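Local coordinates for alginase (Pseudoalteromonas, PDB 4Q8K), which probably cleaves the uronic-acid polysaccharide alginate by beta-elimination, as a bacterial alginate lyase of polysaccharide lyase family 18, at residues G151-L156 and Y191-S196; G219-I224 and K237-D242; S225-S230 and L287-N292; I257-V262 and L276-S281; Y293-V298 and G306-D311. All blocks are in the same frame, centred on the assembly; numbering follows the deposited sequence.

Contact 1 (G151-L156 and Y191-S196)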
# COMPACT_ATOMS: atom_id res chain seq x y z
N GLY A 151 -13.87 -11.97 5.53
CA GLY A 151 -13.74 -12.11 4.09
C GLY A 151 -14.98 -11.72 3.30
O GLY A 151 -15.07 -12.00 2.11
N SER A 152 -15.95 -11.07 3.94
CA SER A 152 -17.17 -10.69 3.22
C SER A 152 -16.89 -9.71 2.09
O SER A 152 -17.58 -9.72 1.06
CB SER A 152 -18.24 -10.15 4.18
OG SER A 152 -17.78 -9.02 4.89
N ILE A 153 -15.87 -8.87 2.26
CA ILE A 153 -15.47 -7.93 1.22
C ILE A 153 -14.05 -8.22 0.72
O ILE A 153 -13.81 -8.22 -0.49
CB ILE A 153 -15.54 -6.46 1.72
CG1 ILE A 153 -16.99 -6.03 1.93
CG2 ILE A 153 -14.86 -5.54 0.74
CD1 ILE A 153 -17.16 -4.57 2.38
N PHE A 154 -13.13 -8.46 1.65
CA PHE A 154 -11.70 -8.60 1.33
C PHE A 154 -11.21 -10.04 1.25
O PHE A 154 -11.54 -10.85 2.10
CB PHE A 154 -10.85 -7.85 2.36
CG PHE A 154 -11.00 -6.36 2.29
CD1 PHE A 154 -10.25 -5.61 1.40
CD2 PHE A 154 -11.93 -5.71 3.09
CE1 PHE A 154 -10.40 -4.23 1.32
CE2 PHE A 154 -12.09 -4.33 3.02
CZ PHE A 154 -11.31 -3.59 2.12
N ASP A 155 -10.39 -10.30 0.24
CA ASP A 155 -9.64 -11.55 0.10
C ASP A 155 -8.23 -11.34 0.61
O ASP A 155 -7.65 -10.27 0.41
CB ASP A 155 -9.54 -11.97 -1.36
CG ASP A 155 -10.81 -12.61 -1.87
OD1 ASP A 155 -11.62 -13.07 -1.04
OD2 ASP A 155 -11.01 -12.66 -3.10
N LEU A 156 -7.66 -12.37 1.24
CA LEU A 156 -6.32 -12.27 1.81
C LEU A 156 -5.24 -12.74 0.83
O LEU A 156 -5.40 -13.76 0.17
CB LEU A 156 -6.23 -13.06 3.12
CG LEU A 156 -4.85 -13.14 3.79
CD1 LEU A 156 -4.37 -11.74 4.17
CD2 LEU A 156 -4.89 -14.04 5.03
N TYR A 191 -4.66 -7.22 1.83
CA TYR A 191 -6.06 -7.54 1.59
C TYR A 191 -6.51 -6.83 0.32
O TYR A 191 -6.06 -5.72 0.04
CB TYR A 191 -6.94 -7.07 2.75
CG TYR A 191 -6.88 -7.91 4.01
CD1 TYR A 191 -7.49 -9.16 4.06
CD2 TYR A 191 -6.25 -7.45 5.15
CE1 TYR A 191 -7.46 -9.92 5.21
CE2 TYR A 191 -6.20 -8.20 6.30
CZ TYR A 191 -6.81 -9.43 6.33
OH TYR A 191 -6.77 -10.18 7.48
N LYS A 192 -7.42 -7.44 -0.43
CA LYS A 192 -7.95 -6.83 -1.64
C LYS A 192 -9.46 -7.02 -1.75
O LYS A 192 -9.98 -8.08 -1.42
CB LYS A 192 -7.27 -7.42 -2.88
CG LYS A 192 -7.36 -8.95 -2.95
CD LYS A 192 -6.82 -9.48 -4.27
CE LYS A 192 -6.92 -11.02 -4.30
NZ LYS A 192 -6.44 -11.57 -5.60
N VAL A 193 -10.17 -6.00 -2.22
CA VAL A 193 -11.59 -6.16 -2.47
C VAL A 193 -11.80 -7.31 -3.45
O VAL A 193 -11.18 -7.35 -4.52
CB VAL A 193 -12.23 -4.87 -3.03
CG1 VAL A 193 -13.69 -5.10 -3.42
CG2 VAL A 193 -12.11 -3.72 -2.02
N LYS A 194 -12.69 -8.22 -3.13
CA LYS A 194 -12.87 -9.38 -3.95
C LYS A 194 -13.44 -9.14 -5.31
O LYS A 194 -14.17 -8.23 -5.52
CB LYS A 194 -13.66 -10.42 -3.19
CG LYS A 194 -15.12 -10.12 -3.10
CD LYS A 194 -15.88 -11.26 -2.43
CE LYS A 194 -15.54 -11.39 -0.99
NZ LYS A 194 -16.31 -12.47 -0.35
N GLU A 195 -13.08 -9.98 -6.24
CA GLU A 195 -13.42 -9.78 -7.64
C GLU A 195 -14.90 -9.50 -7.89
O GLU A 195 -15.24 -8.66 -8.72
CB GLU A 195 -12.99 -11.01 -8.43
CG GLU A 195 -12.86 -10.79 -9.92
CD GLU A 195 -12.27 -12.00 -10.62
OE1 GLU A 195 -12.55 -13.13 -10.15
OE2 GLU A 195 -11.52 -11.83 -11.60
N SER A 196 -15.78 -10.19 -7.17
CA SER A 196 -17.21 -10.14 -7.50
C SER A 196 -17.83 -8.80 -7.17
O SER A 196 -18.88 -8.45 -7.72
CB SER A 196 -17.99 -11.27 -6.81
OG SER A 196 -18.01 -11.11 -5.40
O HOH W 1 -10.95 -11.84 -5.55

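Contact 2 (G219-I224 and K237-D242). With CA (calcium ion), chain B; SO4 (sulfate ion), chain C.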
# COMPACT_ATOMS: atom_id res chain seq x y z
N GLY A 219 16.14 2.05 4.04
CA GLY A 219 16.12 1.84 2.60
C GLY A 219 14.88 1.11 2.11
O GLY A 219 14.67 0.98 0.90
N GLY A 220 14.05 0.65 3.04
CA GLY A 220 12.84 -0.06 2.68
C GLY A 220 11.84 0.81 1.94
O GLY A 220 11.81 2.04 2.13
N LYS A 221 11.03 0.20 1.08
CA LYS A 221 9.96 0.90 0.37
C LYS A 221 8.76 -0.02 0.19
O LYS A 221 8.87 -1.12 -0.36
CB LYS A 221 10.46 1.35 -1.00
CG LYS A 221 9.38 1.94 -1.92
CD LYS A 221 10.02 2.47 -3.18
CE LYS A 221 9.00 3.02 -4.14
NZ LYS A 221 9.63 3.57 -5.39
N THR A 222 7.59 0.43 0.65
CA THR A 222 6.40 -0.39 0.54
C THR A 222 5.19 0.42 0.10
O THR A 222 5.16 1.64 0.28
CB THR A 222 6.05 -1.07 1.87
OG1 THR A 222 4.86 -1.86 1.71
CG2 THR A 222 5.83 -0.02 2.96
N ILE A 223 4.23 -0.27 -0.50
CA ILE A 223 2.92 0.33 -0.79
C ILE A 223 1.94 -0.21 0.25
O ILE A 223 1.78 -1.43 0.39
CB ILE A 223 2.45 0.00 -2.23
CG1 ILE A 223 3.41 0.59 -3.27
CG2 ILE A 223 1.02 0.54 -2.48
CD1 ILE A 223 3.12 0.11 -4.67
N ILE A 224 1.27 0.68 0.98
CA ILE A 224 0.43 0.26 2.11
C ILE A 224 -1.06 0.39 1.81
O ILE A 224 -1.90 -0.09 2.57
CB ILE A 224 0.75 1.03 3.43
CG1 ILE A 224 0.44 2.52 3.30
CG2 ILE A 224 2.20 0.82 3.88
CD1 ILE A 224 0.54 3.25 4.62
N LYS A 237 -1.85 5.00 -5.16
CA LYS A 237 -0.88 4.25 -4.38
C LYS A 237 -0.34 5.12 -3.26
O LYS A 237 0.04 6.26 -3.49
CB LYS A 237 0.28 3.78 -5.26
CG LYS A 237 -0.09 2.70 -6.25
CD LYS A 237 1.03 2.48 -7.27
CE LYS A 237 1.16 3.68 -8.21
NZ LYS A 237 2.24 3.46 -9.21
N VAL A 238 -0.32 4.58 -2.05
CA VAL A 238 0.26 5.29 -0.91
C VAL A 238 1.52 4.56 -0.50
O VAL A 238 1.50 3.33 -0.32
CB VAL A 238 -0.69 5.33 0.29
CG1 VAL A 238 -0.05 6.06 1.46
CG2 VAL A 238 -2.01 6.00 -0.11
N TYR A 239 2.62 5.30 -0.37
CA TYR A 239 3.93 4.69 -0.12
C TYR A 239 4.53 5.10 1.21
O TYR A 239 4.31 6.21 1.70
CB TYR A 239 4.96 5.14 -1.16
CG TYR A 239 4.70 4.79 -2.60
CD1 TYR A 239 3.74 5.46 -3.33
CD2 TYR A 239 5.47 3.82 -3.25
CE1 TYR A 239 3.51 5.17 -4.66
CE2 TYR A 239 5.26 3.53 -4.59
CZ TYR A 239 4.27 4.20 -5.28
OH TYR A 239 4.05 3.92 -6.61
N VAL A 240 5.33 4.20 1.75
CA VAL A 240 6.25 4.51 2.83
C VAL A 240 7.63 4.09 2.31
O VAL A 240 7.87 2.91 2.04
CB VAL A 240 5.89 3.76 4.12
CG1 VAL A 240 6.89 4.08 5.22
CG2 VAL A 240 4.47 4.12 4.57
N SER A 241 8.52 5.06 2.14
CA SER A 241 9.64 4.89 1.21
C SER A 241 10.91 5.60 1.67
O SER A 241 10.87 6.78 2.01
CB SER A 241 9.21 5.43 -0.16
OG SER A 241 10.27 5.43 -1.09
N ASP A 242 12.03 4.89 1.63
CA ASP A 242 13.30 5.45 2.09
C ASP A 242 14.30 5.50 0.93
O ASP A 242 15.38 4.93 1.02
CB ASP A 242 13.86 4.64 3.27
CG ASP A 242 15.08 5.28 3.92
OD1 ASP A 242 15.35 6.46 3.63
OD2 ASP A 242 15.78 4.61 4.72
CA CA B . 14.98 8.80 3.57
S SO4 C . 7.36 3.50 -8.55
O1 SO4 C . 7.91 4.01 -7.31
O2 SO4 C . 8.38 2.77 -9.29
O3 SO4 C . 6.26 2.59 -8.18
O4 SO4 C . 6.84 4.59 -9.37
O HOH W 2 10.60 6.11 -4.12
O HOH W 3 13.62 8.98 1.47

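Contact 3 (S225-S230 and L287-N292)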
# COMPACT_ATOMS: atom_id res chain seq x y z
N SER A 225 -1.39 1.03 0.69
CA SER A 225 -2.77 1.06 0.22
C SER A 225 -2.79 1.46 -1.25
O SER A 225 -1.97 2.25 -1.70
CB SER A 225 -3.64 1.99 1.09
OG SER A 225 -3.39 3.36 0.80
N GLN A 226 -3.73 0.91 -2.01
CA GLN A 226 -3.82 1.25 -3.42
C GLN A 226 -5.16 0.91 -4.04
O GLN A 226 -5.82 -0.04 -3.62
CB GLN A 226 -2.70 0.58 -4.22
CG GLN A 226 -2.74 -0.92 -4.18
CD GLN A 226 -1.67 -1.52 -5.04
OE1 GLN A 226 -1.72 -1.43 -6.27
NE2 GLN A 226 -0.68 -2.14 -4.41
N HIS A 227 -5.55 1.70 -5.03
CA HIS A 227 -6.62 1.32 -5.92
C HIS A 227 -5.96 0.70 -7.14
O HIS A 227 -5.12 1.33 -7.79
CB HIS A 227 -7.50 2.51 -6.30
CG HIS A 227 -8.44 2.93 -5.21
ND1 HIS A 227 -8.14 3.91 -4.28
CD2 HIS A 227 -9.68 2.47 -4.87
CE1 HIS A 227 -9.14 4.05 -3.44
NE2 HIS A 227 -10.09 3.19 -3.78
N HIS A 228 -6.31 -0.54 -7.44
CA HIS A 228 -5.70 -1.27 -8.54
C HIS A 228 -6.66 -1.28 -9.72
O HIS A 228 -7.88 -1.34 -9.53
CB HIS A 228 -5.39 -2.69 -8.06
CG HIS A 228 -4.50 -3.46 -8.98
ND1 HIS A 228 -3.19 -3.78 -8.67
CD2 HIS A 228 -4.74 -4.02 -10.19
CE1 HIS A 228 -2.66 -4.48 -9.65
NE2 HIS A 228 -3.58 -4.64 -10.59
N ALA A 229 -6.12 -1.21 -10.93
CA ALA A 229 -6.94 -1.31 -12.14
C ALA A 229 -7.26 -2.77 -12.46
O ALA A 229 -6.71 -3.68 -11.84
CB ALA A 229 -6.23 -0.65 -13.31
N SER A 230 -8.08 -2.97 -13.47
CA SER A 230 -8.40 -4.27 -14.00
C SER A 230 -7.17 -4.85 -14.62
O SER A 230 -6.85 -6.01 -14.42
CB SER A 230 -9.44 -4.13 -15.10
OG SER A 230 -10.62 -3.65 -14.56
N LEU A 287 -3.98 7.35 8.55
CA LEU A 287 -4.21 7.29 7.11
C LEU A 287 -5.70 7.29 6.80
O LEU A 287 -6.45 6.48 7.32
CB LEU A 287 -3.56 6.04 6.51
CG LEU A 287 -3.77 5.85 5.00
CD1 LEU A 287 -3.08 6.94 4.20
CD2 LEU A 287 -3.23 4.48 4.58
N ARG A 288 -6.13 8.20 5.94
CA ARG A 288 -7.51 8.20 5.45
C ARG A 288 -7.53 8.29 3.93
O ARG A 288 -7.00 9.23 3.35
CB ARG A 288 -8.33 9.34 6.07
CG ARG A 288 -9.82 9.27 5.72
CD ARG A 288 -10.66 10.18 6.65
NE ARG A 288 -12.09 9.95 6.50
CZ ARG A 288 -12.88 10.71 5.75
NH1 ARG A 288 -14.18 10.45 5.65
NH2 ARG A 288 -12.36 11.74 5.11
N VAL A 289 -8.14 7.30 3.30
CA VAL A 289 -8.26 7.27 1.85
C VAL A 289 -9.73 7.27 1.50
O VAL A 289 -10.48 6.42 1.96
CB VAL A 289 -7.61 5.99 1.26
CG1 VAL A 289 -7.76 5.97 -0.25
CG2 VAL A 289 -6.15 5.92 1.66
N VAL A 290 -10.14 8.25 0.69
CA VAL A 290 -11.52 8.33 0.26
C VAL A 290 -11.61 8.28 -1.26
O VAL A 290 -10.90 9.00 -1.95
CB VAL A 290 -12.18 9.65 0.74
CG1 VAL A 290 -13.64 9.69 0.32
CG2 VAL A 290 -12.02 9.80 2.25
N ASN A 291 -12.48 7.41 -1.77
CA ASN A 291 -12.83 7.43 -3.17
C ASN A 291 -14.27 7.90 -3.28
O ASN A 291 -15.18 7.11 -3.06
CB ASN A 291 -12.73 6.05 -3.80
CG ASN A 291 -13.29 6.03 -5.20
OD1 ASN A 291 -13.34 7.06 -5.89
ND2 ASN A 291 -13.74 4.86 -5.64
N ASN A 292 -14.46 9.17 -3.60
CA ASN A 292 -15.80 9.73 -3.78
C ASN A 292 -16.21 9.66 -5.25
O ASN A 292 -16.10 10.64 -5.97
CB ASN A 292 -15.81 11.18 -3.28
CG ASN A 292 -17.20 11.80 -3.35
OD1 ASN A 292 -18.19 11.09 -3.48
ND2 ASN A 292 -17.26 13.12 -3.25

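Contact 4 (I257-V262 and L276-S281). With CA (calcium ion), chain B.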
# COMPACT_ATOMS: atom_id res chain seq x y z
N ILE A 257 14.73 7.76 7.43
CA ILE A 257 13.60 8.67 7.40
C ILE A 257 12.74 8.33 6.19
O ILE A 257 13.13 8.57 5.05
CB ILE A 257 14.04 10.15 7.32
CG1 ILE A 257 14.90 10.50 8.54
CG2 ILE A 257 12.82 11.07 7.23
CD1 ILE A 257 15.40 11.95 8.54
N PHE A 258 11.57 7.76 6.43
CA PHE A 258 10.72 7.33 5.34
C PHE A 258 9.81 8.46 4.90
O PHE A 258 9.17 9.11 5.72
CB PHE A 258 9.88 6.13 5.77
CG PHE A 258 10.70 4.95 6.17
CD1 PHE A 258 11.13 4.80 7.48
CD2 PHE A 258 11.08 4.01 5.23
CE1 PHE A 258 11.91 3.71 7.85
CE2 PHE A 258 11.87 2.92 5.58
CZ PHE A 258 12.28 2.77 6.90
N ASP A 259 9.78 8.71 3.59
CA ASP A 259 8.80 9.60 3.01
C ASP A 259 7.47 8.87 2.92
O ASP A 259 7.42 7.69 2.56
CB ASP A 259 9.23 10.01 1.61
CG ASP A 259 10.44 10.92 1.62
OD1 ASP A 259 10.33 12.04 2.18
OD2 ASP A 259 11.50 10.52 1.10
N VAL A 260 6.40 9.56 3.27
CA VAL A 260 5.07 9.01 3.08
C VAL A 260 4.42 9.89 2.04
O VAL A 260 4.30 11.10 2.22
CB VAL A 260 4.23 9.04 4.36
CG1 VAL A 260 2.84 8.48 4.10
CG2 VAL A 260 4.93 8.29 5.48
N TYR A 261 4.03 9.30 0.92
CA TYR A 261 3.50 10.08 -0.18
C TYR A 261 2.49 9.28 -0.96
O TYR A 261 2.34 8.06 -0.77
CB TYR A 261 4.63 10.55 -1.12
CG TYR A 261 5.44 9.46 -1.79
CD1 TYR A 261 5.06 8.93 -3.02
CD2 TYR A 261 6.59 8.98 -1.20
CE1 TYR A 261 5.80 7.95 -3.64
CE2 TYR A 261 7.35 7.98 -1.81
CZ TYR A 261 6.95 7.48 -3.03
OH TYR A 261 7.70 6.49 -3.63
N VAL A 262 1.78 9.98 -1.83
CA VAL A 262 0.77 9.34 -2.64
C VAL A 262 1.01 9.62 -4.12
O VAL A 262 1.47 10.70 -4.50
CB VAL A 262 -0.64 9.81 -2.22
CG1 VAL A 262 -0.78 11.32 -2.42
CG2 VAL A 262 -1.69 9.06 -3.02
N LEU A 276 3.16 13.65 1.80
CA LEU A 276 2.27 13.80 2.95
C LEU A 276 3.02 14.01 4.25
O LEU A 276 2.61 14.78 5.10
CB LEU A 276 1.34 12.58 3.04
CG LEU A 276 0.48 12.42 1.78
CD1 LEU A 276 -0.15 11.03 1.71
CD2 LEU A 276 -0.58 13.54 1.68
N GLY A 277 4.14 13.31 4.43
CA GLY A 277 4.90 13.46 5.65
C GLY A 277 6.16 12.62 5.63
O GLY A 277 6.51 12.06 4.60
N THR A 278 6.82 12.56 6.78
CA THR A 278 7.96 11.67 6.99
C THR A 278 7.84 11.00 8.35
O THR A 278 7.15 11.50 9.24
CB THR A 278 9.31 12.42 6.95
OG1 THR A 278 9.31 13.45 7.95
CG2 THR A 278 9.55 13.05 5.58
N MET A 279 8.51 9.86 8.52
CA MET A 279 8.48 9.14 9.78
C MET A 279 9.75 8.32 9.93
O MET A 279 10.41 8.00 8.94
CB MET A 279 7.28 8.19 9.84
CG MET A 279 7.30 7.08 8.78
SD MET A 279 5.77 6.13 8.72
CE MET A 279 5.61 5.66 10.46
N THR A 280 10.08 7.98 11.17
CA THR A 280 11.13 7.02 11.42
C THR A 280 10.51 5.69 11.86
O THR A 280 9.36 5.62 12.30
CB THR A 280 12.17 7.54 12.46
OG1 THR A 280 11.53 7.82 13.71
CG2 THR A 280 12.85 8.80 11.93
N SER A 281 11.28 4.62 11.71
CA SER A 281 10.80 3.29 12.07
C SER A 281 10.30 3.25 13.51
O SER A 281 10.98 3.69 14.44
CB SER A 281 11.93 2.28 11.88
OG SER A 281 11.46 0.97 12.11
CA CA B . 14.98 8.80 3.57
O HOH W 4 7.79 13.21 2.19
O HOH W 3 13.62 8.98 1.47

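Contact 5 (Y293-V298 and G306-D311)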
# COMPACT_ATOMS: atom_id res chain seq x y z
N TYR A 293 -16.66 8.49 -5.68
CA TYR A 293 -17.09 8.27 -7.06
C TYR A 293 -16.09 8.78 -8.10
O TYR A 293 -16.47 9.43 -9.08
CB TYR A 293 -18.49 8.88 -7.29
CG TYR A 293 -19.56 8.28 -6.39
CD1 TYR A 293 -20.21 7.11 -6.74
CD2 TYR A 293 -19.90 8.88 -5.18
CE1 TYR A 293 -21.17 6.56 -5.92
CE2 TYR A 293 -20.87 8.34 -4.36
CZ TYR A 293 -21.50 7.17 -4.73
OH TYR A 293 -22.46 6.61 -3.92
N GLY A 294 -14.81 8.49 -7.88
CA GLY A 294 -13.79 8.80 -8.86
C GLY A 294 -12.89 9.95 -8.44
O GLY A 294 -11.86 10.19 -9.06
N ASP A 295 -13.28 10.66 -7.39
CA ASP A 295 -12.45 11.73 -6.85
C ASP A 295 -11.75 11.17 -5.63
O ASP A 295 -12.38 10.92 -4.60
CB ASP A 295 -13.30 12.95 -6.45
CG ASP A 295 -14.08 13.53 -7.61
OD1 ASP A 295 -13.66 13.36 -8.77
OD2 ASP A 295 -15.11 14.18 -7.35
N VAL A 296 -10.45 10.93 -5.77
CA VAL A 296 -9.72 10.21 -4.73
C VAL A 296 -8.88 11.16 -3.89
O VAL A 296 -8.11 11.95 -4.43
CB VAL A 296 -8.80 9.13 -5.31
CG1 VAL A 296 -7.94 8.52 -4.22
CG2 VAL A 296 -9.63 8.06 -6.00
N GLU A 297 -9.04 11.07 -2.58
CA GLU A 297 -8.34 11.91 -1.63
C GLU A 297 -7.62 11.08 -0.57
O GLU A 297 -8.19 10.14 -0.02
CB GLU A 297 -9.34 12.84 -0.95
CG GLU A 297 -8.79 13.58 0.24
CD GLU A 297 -9.87 14.38 0.91
OE1 GLU A 297 -9.81 15.62 0.85
OE2 GLU A 297 -10.80 13.76 1.47
N VAL A 298 -6.37 11.44 -0.29
CA VAL A 298 -5.58 10.80 0.76
C VAL A 298 -5.15 11.83 1.79
O VAL A 298 -4.69 12.91 1.43
CB VAL A 298 -4.33 10.11 0.18
CG1 VAL A 298 -3.54 9.39 1.29
CG2 VAL A 298 -4.74 9.13 -0.90
N GLY A 306 -5.95 15.33 -3.20
CA GLY A 306 -6.90 14.54 -3.97
C GLY A 306 -7.20 15.13 -5.33
O GLY A 306 -7.17 16.36 -5.49
N ILE A 307 -7.51 14.27 -6.29
CA ILE A 307 -7.91 14.66 -7.64
C ILE A 307 -8.89 13.65 -8.23
O ILE A 307 -9.01 12.53 -7.74
CB ILE A 307 -6.71 14.72 -8.62
CG1 ILE A 307 -6.10 13.32 -8.78
CG2 ILE A 307 -5.68 15.75 -8.17
CD1 ILE A 307 -4.92 13.28 -9.70
N PRO A 308 -9.60 14.04 -9.31
CA PRO A 308 -10.33 13.03 -10.06
C PRO A 308 -9.32 12.09 -10.70
O PRO A 308 -8.28 12.55 -11.15
CB PRO A 308 -11.05 13.85 -11.14
CG PRO A 308 -11.12 15.26 -10.59
CD PRO A 308 -9.83 15.41 -9.81
N VAL A 309 -9.61 10.80 -10.73
CA VAL A 309 -8.65 9.83 -11.25
C VAL A 309 -9.16 9.16 -12.52
O VAL A 309 -10.36 9.17 -12.79
CB VAL A 309 -8.33 8.75 -10.20
CG1 VAL A 309 -7.66 9.37 -8.98
CG2 VAL A 309 -9.59 8.00 -9.80
N GLU A 310 -8.25 8.60 -13.30
CA GLU A 310 -8.65 7.84 -14.49
C GLU A 310 -9.53 6.68 -14.04
O GLU A 310 -9.16 5.92 -13.15
CB GLU A 310 -7.43 7.32 -15.25
CG GLU A 310 -7.78 6.67 -16.59
CD GLU A 310 -6.55 6.41 -17.46
OE1 GLU A 310 -5.62 5.73 -16.99
OE2 GLU A 310 -6.52 6.89 -18.61
N ASP A 311 -10.70 6.57 -14.64
CA ASP A 311 -11.66 5.54 -14.27
C ASP A 311 -11.21 4.17 -14.78
O ASP A 311 -10.55 4.07 -15.81
CB ASP A 311 -13.03 5.91 -14.83
CG ASP A 311 -14.18 5.29 -14.05
OD1 ASP A 311 -13.93 4.72 -12.98
OD2 ASP A 311 -15.33 5.41 -14.51
O HOH W 5 -12.80 10.64 -12.33

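Contact 1 (G151-L156 and Y191-S196)
Lys194 runs back alongside 151-156, and nearly every carbon of its side chain meets an oxygen there. CB lies 3.5 Å from Asp155 OD2, and CG comes equally near Ile153 O. CD only passes the carbonyls of Ile153 and Ser152, whereas CE packs against those of Gly151 and Ser152. The bend in the chain comes at chi3 of Lys194 (68°), which swings its end inward. Lys194 NZ thereby gives Gly151 O a hydrogen bond of 2.8 Å in the carbonyl plane, and Ser152 O a weak one. Lys194 N adds a bond of 2.9 Å to Ile153 O. Two backbone bonds between Asp155 and Lys192 continue the antiparallel pairing of strands 154-157 and 186-193. On the side away from these two residues, Leu156 CD1 sits over a face of the Tyr191 ring, 4.1 Å from its centroid. Separately, Phe154 CE1 meets Val193 CG2. A water joins Asp155 OD2 to Glu195 N. With an alanine in place of Lys194, the carbonyls of Gly151 and Ser152 would probably lose their ammonium partner and the backbone at 151-152 would be freer to shift. Gly151 is where the chain leaves helix 146-149, so the lysine places positive charge beside carbonyls at a helix end. That is likely to be favourable, with Asp155 OD1 close enough, at 4.8 Å from Lys194 NZ, to add attraction without a salt bridge.

Contact 2 (G219-I224 and K237-D242)
The beta hairpin of strands 221-228 and 234-241 pairs Lys221 with Ser241, Thr222 with Val240 and Ile223 with Tyr239, and its open end meets the calcium site. There Asp242 divides its carboxylate: OD1 binds the calcium ion at 2.4 Å, while OD2 takes the N-H of Gly219 at 2.7 Å, on the anti side and 35° out of the carboxylate plane. CG stands anti to the backbone N (chi1 -172°), which carries the group across to Gly219; Gly256 N is a second donor to OD2. Thr222 and Val240 exchange two backbone bonds further along. On their face Ile224 CD1 touches Val240 CG2 at 4.0 Å. The other face is more polar. Ile223 CG1 lies over the Tyr239 ring, 4.1 Å from its centroid, and the fully extended Lys221 brings CE to 3.7 Å from Tyr239 CD2. Its NZ donates to sulfate O1 at 2.6 Å and to a water that also meets Ser241 OG. Tyr239 OH gives sulfate O3 a bond of 3.0 Å and receives a weak one from Lys237 NZ, whose main partner is Glu271. The ring of Tyr261 stacks on that of Tyr239. The sulfate probably came from the crystallisation liquor, yet a lysine and a tyrosine hydroxyl converging on one anion would be consistent with a pocket that could receive a carboxylate of alginate.

Contact 3 (S225-S230 and L287-N292)
His227 NE2 and Asn291 ND2 are both hydrogen-bonded to OE2 of Glu206, and their two side chains meet at one end of this contact. Between themselves they touch only in packing, His227 NE2 3.9 Å from Asn291 CB, and the imidazole and amide planes stand 73° apart. Both groups are gripped further, Asn291 ND2 also donating to Met201 O and OD1 accepting from Gly294 N, while His227 ND1 is bonded to Ser236 OG, so both ring nitrogens have partners and the rotation of the ring is fixed. Val289 CG1 comes up to the ring edge, near its plane, 4.0 Å from His227 CE1. Strands 221-228 and 284-292 belong to different sheets of the beta sandwich expected of a concanavalin-like lyase; the axes of 225-228 and 287-292 approach to 9.5 Å, 17° from parallel, and the two segments touch through side chains alone. Ser225 fills the other end of the interface. Its OG, placed between the backbone N and the carbonyl carbon (chi1 76°), points into a branched apolar surface and is 3.9 Å from both Leu287 CD2 and Val289 CG2.

Contact 4 (I257-V262 and L276-S281)
Phe258 and Met279 extend from the same face of their antiparallel strands, CB of the one 4.1 Å from CG of the other. The phenyl ring is turned so that Met279 O and Ser281 N lie at its edge, near its plane. With its CG between the backbone N and the carbonyl carbon (chi1 63°) and chi2 extended, Met279 slants across Val260, Met279 SD 4.0 Å from Val260 CG2. On the reverse face Asp259 and Thr278 lie side by side and point the same way, Thr278 CG2 at 3.6 Å from Asp259 OD1. No polar bond joins the two; the carboxylate has other partners: OD1 takes Asp250 N and a water that also reaches Gly277 O, OD2 takes Ser251 N and a calcium-bound water. Two residues earlier, Ile257 O binds the calcium ion directly at 2.4 Å. Near the other end Leu276 and Gly277 both face Val260 in a classic beta bulge. Val260 O accepts from both, Leu276 N at 2.8 Å and Gly277 N at 3.1 Å. This hairpin of strands 257-265 and 271-280 is joined to strand 234-241 by backbone bonds from Asp259 and Tyr261; Met279 packs on Val214 of strand 204-216, and Leu276 and Val262 on Val298 of strand 295-300.

Contact 5 (Y293-V298 and G306-D311)
Val296 and Val309 form the close-packed side of this contact, their side chains crossing at about a right angle. Val296 CG2 is 3.8 Å from both methyl groups of Val309, and Val309 CG1 also meets Val296 CB. The closest approach of a side chain is to backbone: Val309 CG2 lies 3.2 Å from Gly294 O, held there by chi1 of -63°, which sets this methyl between the backbone N and the carbonyl carbon. The same oxygen accepts Val309 N at 2.9 Å, with a C=O...N angle of 174°. An alanine at Val309 would probably open a gap beside Val296 CG2 and leave Gly294 O without its methyl neighbour. The contact is a beta hairpin of strands 295-300 and 303-308, the latter outermost in its sheet of the sandwich. Val296 N donates to Ile307 O at 2.9 Å from 35° above the carbonyl plane. Leu264 of strand 257-265 packs against both Val296 and Ile307. The opposite face is looser and exposed. Asp295 OD1 rests 3.6 Å from Pro308 CB, an oxygen-to-carbon touch with no polar bond, and Glu297 lies opposite Gly306, which has no side chain to meet it. A water bound to Val309 O, with a weak bond to Gly294 O, lies beyond the strand end.

In the fold
From the N terminus, contact 1 closes first, bringing 191-196 back to 151-156 at one edge of the larger sheet, about 28 Å between centres from contact 4. Contact 2 closes a hairpin of that sheet. Contact 3 starts on the same strand, 221-228, but reaches 287-292 in the facing sheet, so its loop crosses that of contact 2 and encloses the hairpin of contact 4. Contacts 2 and 4 join through strands 234-241 and 257-265 and share the calcium ion. Contact 5, last in the chain, extends the smaller sheet from strand 284-292, and its Val298 reaches across the sandwich to Val238, Val262 and Leu276.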